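Local coordinates for protein uronate isomerase (Caulobacter crescentus, PDB 2Q01) that interconverts D-glucuronate and D-fructuronate, and likewise D-galacturonate and D-tagaturonate, as a uronate isomerase of the metallo-dependent hydrolase superfamily, at residues G277-P281 with E282-L286; E455-I458 with V459-Y463. All coordinates share one frame; numbering follows the deposited sequence.

Contact 1: residues G277-P281 with E282-L286; sequences GDVTP and EKAEL
Thr280 meets Lys283 with both its side chain and its carbonyl. The hydroxyl OG1 accepts from Lys283 N at 3.3 Å, the bond of an N-cap residue to the third residue beyond it, and Lys283 N also makes a weak bond to Thr280 O. Placed between the backbone N and the carbonyl carbon (chi1 69°), OG1 is turned over the first helical turn. Thr280 O takes its main bond from Ala284 N, 3.0 Å away and almost in line with the C=O. The next carbonyl, Pro281 O, receives Glu285 N at 3.2 Å from above its plane. Glu285 OE1 is held outside the two segments, by a hydrogen bond with Thr256 OG1 and a salt bridge with Arg288.

A valine here in place of Thr280, lacking the hydroxyl, would probably leave Lys283 N with only the weak bond to the residue's own carbonyl and the first turn less firmly closed.

Van der Waals contacts flank the cap. The Lys283 chain, straight beyond CG, crosses the threonine side chain at a slant, CG 3.5 Å from Thr280 OG1, and runs back along the loop until CD lies 3.6 Å from Asp278 O. It also packs on Leu270, Ser273 and Leu274 of helix 264-276. Val279 CG1 and Ala284 CB, 4.2 Å apart, form an apolar pair. The bent Glu282 chain brings OE2 to 3.7 Å from Thr280 CB, beside the Pro281 ring.

Gly277, with positive phi, ends helix 264-276 in a Schellman motif, and Asp278 centres an inverse gamma turn; with the threonine N-cap and proline in the first turn, this is a tight helix-to-helix connection at the protein surface.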
ATOM      1  N   GLY B 277      18.624  21.380 -29.980  1.00 59.12           N
ATOM      2  CA  GLY B 277      17.189  21.207 -30.178  1.00 58.32           C
ATOM      3  C   GLY B 277      16.766  19.767 -30.407  1.00 62.78           C
ATOM      4  O   GLY B 277      15.616  19.516 -30.787  1.00 67.13           O
ATOM      5  N   ASP B 278      17.686  18.825 -30.181  1.00 59.66           N
ATOM      6  CA  ASP B 278      17.399  17.403 -30.325  0.50 59.79           C
ATOM      7  C   ASP B 278      16.882  16.822 -29.001  1.00 60.31           C
ATOM      8  O   ASP B 278      17.464  15.881 -28.438  1.00 56.26           O
ATOM      9  CB  ASP B 278      18.644  16.664 -30.837  0.50 60.08           C
ATOM     10  CG  ASP B 278      19.184  17.253 -32.144  0.50 62.99           C
ATOM     11  OD1 ASP B 278      18.376  17.682 -32.999  0.50 42.59           O
ATOM     12  OD2 ASP B 278      20.424  17.284 -32.314  0.50 60.59           O
ATOM     13  N   VAL B 279      15.788  17.407 -28.516  1.00 56.54           N
ATOM     14  CA  VAL B 279      15.150  17.026 -27.267  1.00 54.77           C
ATOM     15  C   VAL B 279      14.303  15.772 -27.481  1.00 55.89           C
ATOM     16  O   VAL B 279      13.182  15.848 -27.992  1.00 56.14           O
ATOM     17  CB  VAL B 279      14.266  18.185 -26.699  1.00 59.18           C
ATOM     18  CG1 VAL B 279      13.782  17.864 -25.288  1.00 57.63           C
ATOM     19  CG2 VAL B 279      15.020  19.524 -26.713  1.00 46.09           C
ATOM     20  N   THR B 280      14.866  14.621 -27.120  1.00 50.58           N
ATOM     21  CA  THR B 280      14.129  13.359 -27.094  1.00 55.52           C
ATOM     22  C   THR B 280      13.819  13.054 -25.628  1.00 59.19           C
ATOM     23  O   THR B 280      14.610  13.427 -24.756  1.00 63.48           O
ATOM     24  CB  THR B 280      14.931  12.185 -27.733  1.00 54.58           C
ATOM     25  OG1 THR B 280      16.052  11.845 -26.910  1.00 66.56           O
ATOM     26  CG2 THR B 280      15.416  12.542 -29.138  1.00 66.23           C
ATOM     27  N   PRO B 281      12.675  12.388 -25.343  1.00 52.16           N
ATOM     28  CA  PRO B 281      12.307  12.070 -23.955  1.00 49.84           C
ATOM     29  C   PRO B 281      13.400  11.340 -23.155  1.00 49.39           C
ATOM     30  O   PRO B 281      13.520  11.556 -21.947  1.00 47.78           O
ATOM     31  CB  PRO B 281      11.080  11.171 -24.118  1.00 51.12           C
ATOM     32  CG  PRO B 281      10.494  11.574 -25.422  1.00 51.16           C
ATOM     33  CD  PRO B 281      11.656  11.904 -26.297  1.00 51.53           C
ATOM     34  N   GLU B 282      14.188  10.511 -23.840  1.00 45.19           N
ATOM     35  CA  GLU B 282      15.303   9.766 -23.244  1.00 50.02           C
ATOM     36  C   GLU B 282      16.472  10.674 -22.855  1.00 49.60           C
ATOM     37  O   GLU B 282      17.073  10.494 -21.790  1.00 59.10           O
ATOM     38  CB  GLU B 282      15.807   8.670 -24.196  1.00 51.04           C
ATOM     39  CG  GLU B 282      14.776   7.587 -24.573  1.00 80.52           C
ATOM     40  CD  GLU B 282      13.837   8.000 -25.713  1.00 93.06           C
ATOM     41  OE1 GLU B 282      12.650   7.613 -25.670  1.00 91.07           O
ATOM     42  OE2 GLU B 282      14.279   8.713 -26.643  1.00 98.22           O
ATOM     43  N   LYS B 283      16.790  11.638 -23.720  1.00 43.61           N
ATOM     44  CA  LYS B 283      17.897  12.568 -23.483  1.00 40.26           C
ATOM     45  C   LYS B 283      17.563  13.598 -22.405  1.00 39.83           C
ATOM     46  O   LYS B 283      18.429  13.975 -21.614  1.00 40.40           O
ATOM     47  CB  LYS B 283      18.292  13.285 -24.778  1.00 38.82           C
ATOM     48  CG  LYS B 283      19.243  12.508 -25.676  1.00 50.59           C
ATOM     49  CD  LYS B 283      19.530  13.296 -26.950  1.00 58.68           C
ATOM     50  CE  LYS B 283      20.541  12.586 -27.834  1.00 76.22           C
ATOM     51  NZ  LYS B 283      20.748  13.320 -29.109  1.00 85.75           N
ATOM     52  N   ALA B 284      16.308  14.047 -22.393  1.00 35.92           N
ATOM     53  CA  ALA B 284      15.814  15.006 -21.404  1.00 41.30           C
ATOM     54  C   ALA B 284      15.787  14.406 -19.990  1.00 43.39           C
ATOM     55  O   ALA B 284      16.139  15.084 -19.025  1.00 50.61           O
ATOM     56  CB  ALA B 284      14.431  15.522 -21.808  1.00 28.45           C
ATOM     57  N   GLU B 285      15.375  13.138 -19.893  1.00 40.78           N
ATOM     58  CA  GLU B 285      15.444  12.345 -18.664  1.00 36.51           C
ATOM     59  C   GLU B 285      16.863  12.207 -18.146  1.00 42.92           C
ATOM     60  O   GLU B 285      17.099  12.343 -16.946  1.00 54.50           O
ATOM     61  CB  GLU B 285      14.901  10.937 -18.901  1.00 38.45           C
ATOM     62  CG  GLU B 285      13.636  10.589 -18.138  1.00 69.46           C
ATOM     63  CD  GLU B 285      13.829  10.597 -16.628  1.00 78.80           C
ATOM     64  OE1 GLU B 285      13.385  11.573 -15.987  1.00 73.03           O
ATOM     65  OE2 GLU B 285      14.422   9.635 -16.086  1.00 69.94           O
ATOM     66  N   LEU B 286      17.791  11.922 -19.058  1.00 35.33           N
ATOM     67  CA  LEU B 286      19.192  11.707 -18.720  1.00 32.42           C
ATOM     68  C   LEU B 286      19.828  12.984 -18.186  1.00 31.20           C
ATOM     69  O   LEU B 286      20.619  12.930 -17.251  1.00 41.52           O
ATOM     70  CB  LEU B 286      19.974  11.216 -19.946  1.00 32.14           C
ATOM     71  CG  LEU B 286      21.039  10.113 -19.805  1.00 31.11           C
ATOM     72  CD1 LEU B 286      21.968  10.112 -21.008  1.00 38.14           C
ATOM     73  CD2 LEU B 286      21.867  10.176 -18.526  1.00 31.55           C
TER

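Contact 2: residues E455-I458 with V459-Y463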
ATOM      1  N   GLU B 455       7.933  12.679  25.062  1.00 41.61           N
ATOM      2  CA  GLU B 455       8.012  14.099  25.400  1.00 41.42           C
ATOM      3  C   GLU B 455       9.234  14.767  24.769  1.00 42.93           C
ATOM      4  O   GLU B 455       9.177  15.939  24.395  1.00 44.86           O
ATOM      5  CB  GLU B 455       8.026  14.286  26.916  1.00 44.51           C
ATOM      6  CG  GLU B 455       6.676  14.074  27.594  1.00 67.51           C
ATOM      7  CD  GLU B 455       6.723  14.235  29.113  1.00 85.53           C
ATOM      8  OE1 GLU B 455       7.827  14.184  29.702  1.00 85.70           O
ATOM      9  OE2 GLU B 455       5.640  14.407  29.718  1.00 87.85           O
ATOM     10  N   GLU B 456      10.333  14.016  24.669  1.00 38.52           N
ATOM     11  CA  GLU B 456      11.533  14.459  23.957  1.00 48.78           C
ATOM     12  C   GLU B 456      11.270  14.519  22.457  1.00 45.75           C
ATOM     13  O   GLU B 456      11.596  15.511  21.813  1.00 45.05           O
ATOM     14  CB  GLU B 456      12.711  13.518  24.220  1.00 47.74           C
ATOM     15  CG  GLU B 456      13.481  13.785  25.499  1.00 70.24           C
ATOM     16  CD  GLU B 456      14.722  12.906  25.636  1.00 86.20           C
ATOM     17  OE1 GLU B 456      15.484  12.777  24.648  1.00 86.96           O
ATOM     18  OE2 GLU B 456      14.941  12.351  26.736  1.00 85.07           O
ATOM     19  N   LEU B 457      10.663  13.458  21.922  1.00 43.13           N
ATOM     20  CA  LEU B 457      10.430  13.317  20.485  1.00 39.62           C
ATOM     21  C   LEU B 457       9.482  14.330  19.887  1.00 35.70           C
ATOM     22  O   LEU B 457       9.731  14.819  18.794  1.00 50.21           O
ATOM     23  CB  LEU B 457       9.962  11.905  20.128  1.00 35.61           C
ATOM     24  CG  LEU B 457      11.142  10.978  19.853  1.00 43.51           C
ATOM     25  CD1 LEU B 457      10.721   9.533  19.831  1.00 27.89           C
ATOM     26  CD2 LEU B 457      11.808  11.364  18.551  1.00 44.27           C
ATOM     27  N   ILE B 458       8.408  14.646  20.600  1.00 34.90           N
ATOM     28  CA  ILE B 458       7.431  15.607  20.099  1.00 32.04           C
ATOM     29  C   ILE B 458       8.055  16.999  19.870  1.00 28.86           C
ATOM     30  O   ILE B 458       7.786  17.639  18.854  1.00 37.70           O
ATOM     31  CB  ILE B 458       6.130  15.630  20.969  1.00 28.89           C
ATOM     32  CG1 ILE B 458       4.984  16.333  20.241  1.00 31.19           C
ATOM     33  CG2 ILE B 458       6.366  16.251  22.339  1.00 29.77           C
ATOM     34  CD1 ILE B 458       4.371  15.540  19.144  1.00 44.42           C
ATOM     35  N   VAL B 459       8.929  17.420  20.782  1.00 32.57           N
ATOM     36  CA  VAL B 459       9.610  18.713  20.697  1.00 34.56           C
ATOM     37  C   VAL B 459      10.676  18.705  19.592  1.00 38.57           C
ATOM     38  O   VAL B 459      10.845  19.702  18.881  1.00 48.57           O
ATOM     39  CB  VAL B 459      10.211  19.127  22.071  1.00 34.93           C
ATOM     40  CG1 VAL B 459      10.851  20.519  22.010  1.00 33.83           C
ATOM     41  CG2 VAL B 459       9.135  19.119  23.140  1.00 30.83           C
ATOM     42  N   ASP B 460      11.364  17.573  19.440  1.00 34.99           N
ATOM     43  CA  ASP B 460      12.368  17.394  18.388  1.00 42.89           C
ATOM     44  C   ASP B 460      11.717  17.462  17.015  1.00 45.82           C
ATOM     45  O   ASP B 460      12.084  18.304  16.189  1.00 43.72           O
ATOM     46  CB  ASP B 460      13.104  16.061  18.552  1.00 40.96           C
ATOM     47  CG  ASP B 460      14.312  16.163  19.468  1.00 51.08           C
ATOM     48  OD1 ASP B 460      14.772  17.293  19.747  1.00 58.68           O
ATOM     49  OD2 ASP B 460      14.811  15.104  19.904  1.00 66.46           O
ATOM     50  N   LEU B 461      10.722  16.598  16.809  1.00 40.30           N
ATOM     51  CA  LEU B 461       9.930  16.536  15.576  1.00 39.29           C
ATOM     52  C   LEU B 461       9.350  17.884  15.143  1.00 40.93           C
ATOM     53  O   LEU B 461       9.325  18.201  13.951  1.00 42.86           O
ATOM     54  CB  LEU B 461       8.795  15.516  15.735  1.00 39.68           C
ATOM     55  CG  LEU B 461       8.945  14.058  15.268  1.00 43.98           C
ATOM     56  CD1 LEU B 461      10.333  13.468  15.473  1.00 46.14           C
ATOM     57  CD2 LEU B 461       7.880  13.171  15.917  1.00 41.94           C
ATOM     58  N   THR B 462       8.905  18.674  16.118  1.00 32.64           N
ATOM     59  CA  THR B 462       8.284  19.968  15.859  1.00 31.98           C
ATOM     60  C   THR B 462       9.305  21.061  15.546  1.00 30.45           C
ATOM     61  O   THR B 462       9.127  21.831  14.597  1.00 44.12           O
ATOM     62  CB  THR B 462       7.388  20.398  17.052  1.00 33.75           C
ATOM     63  OG1 THR B 462       6.367  19.414  17.253  1.00 29.87           O
ATOM     64  CG2 THR B 462       6.724  21.744  16.803  1.00 32.64           C
ATOM     65  N   TYR B 463      10.382  21.114  16.325  1.00 31.09           N
ATOM     66  CA  TYR B 463      11.232  22.298  16.338  1.00 40.81           C
ATOM     67  C   TYR B 463      12.713  22.021  16.051  1.00 37.95           C
ATOM     68  O   TYR B 463      13.287  22.631  15.149  1.00 42.25           O
ATOM     69  CB  TYR B 463      11.051  23.045  17.673  1.00 42.54           C
ATOM     70  CG  TYR B 463      11.677  24.427  17.746  1.00 32.22           C
ATOM     71  CD1 TYR B 463      10.968  25.558  17.347  1.00 29.64           C
ATOM     72  CD2 TYR B 463      12.971  24.601  18.246  1.00 34.28           C
ATOM     73  CE1 TYR B 463      11.543  26.828  17.420  1.00 37.11           C
ATOM     74  CE2 TYR B 463      13.553  25.859  18.320  1.00 39.25           C
ATOM     75  CZ  TYR B 463      12.837  26.963  17.907  1.00 44.30           C
ATOM     76  OH  TYR B 463      13.423  28.200  17.989  1.00 51.28           O
TER
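Ile458 O is gripped twice by Thr462: by the backbone N at 3.1 Å and by the hydroxyl OG1 at 2.8 Å. The two donors come from opposite faces of the carbonyl plane, the hydroxyl tilted 23° from it. OG1 stands beside the backbone N (chi1 -60°), which turns it back toward the preceding turn, where it donates its proton to Ile458 O. One residue earlier Leu457 O accepts Leu461 N at 2.8 Å, almost straight, and before it Glu456 O takes Asp460 N at 3.2 Å in the carbonyl plane. These are the i to i+4 bonds of an alpha helix, here helix 451-469, with a Thr side chain sharing its backbone's acceptor. The helix has a wider pi-type turn at 460-463; Tyr463 N bonds to Val459 O and, weakly, to Asp460 O. Other polar ends find partners beyond the two segments: Asp460 OD1 with Asn464, and Glu456 OE1 in a salt bridge with Arg111 of the second subunit. Leu457 CD2 meets Leu461 CD1 at 4.0 Å. Val459 CG2 comes 3.4 Å from Glu455 O and touches Ile458 CG2, while Ile458 packs on Asp436, Ser437 and Leu440 of helix 425-445.

How the contacts relate
From the N terminus, contact 1 comes first: helix 264-276 ends, a short loop turns, and residues 277-286 carry the chain into helix 281-302, whose far end leads to strand 305-308 of the parallel sheet. Contact 2 comes much later, wholly inside helix 451-469, and closes no loop. The two are in series, neither nested nor crossed, and do not touch: their nearest atoms are about 31 Å apart, on opposite sides of the chain's centre. Contact 1 joins two consecutive helices at the surface, whereas the helix of contact 2 lies against helix 425-445 and reaches the second subunit through Glu456 and Leu457.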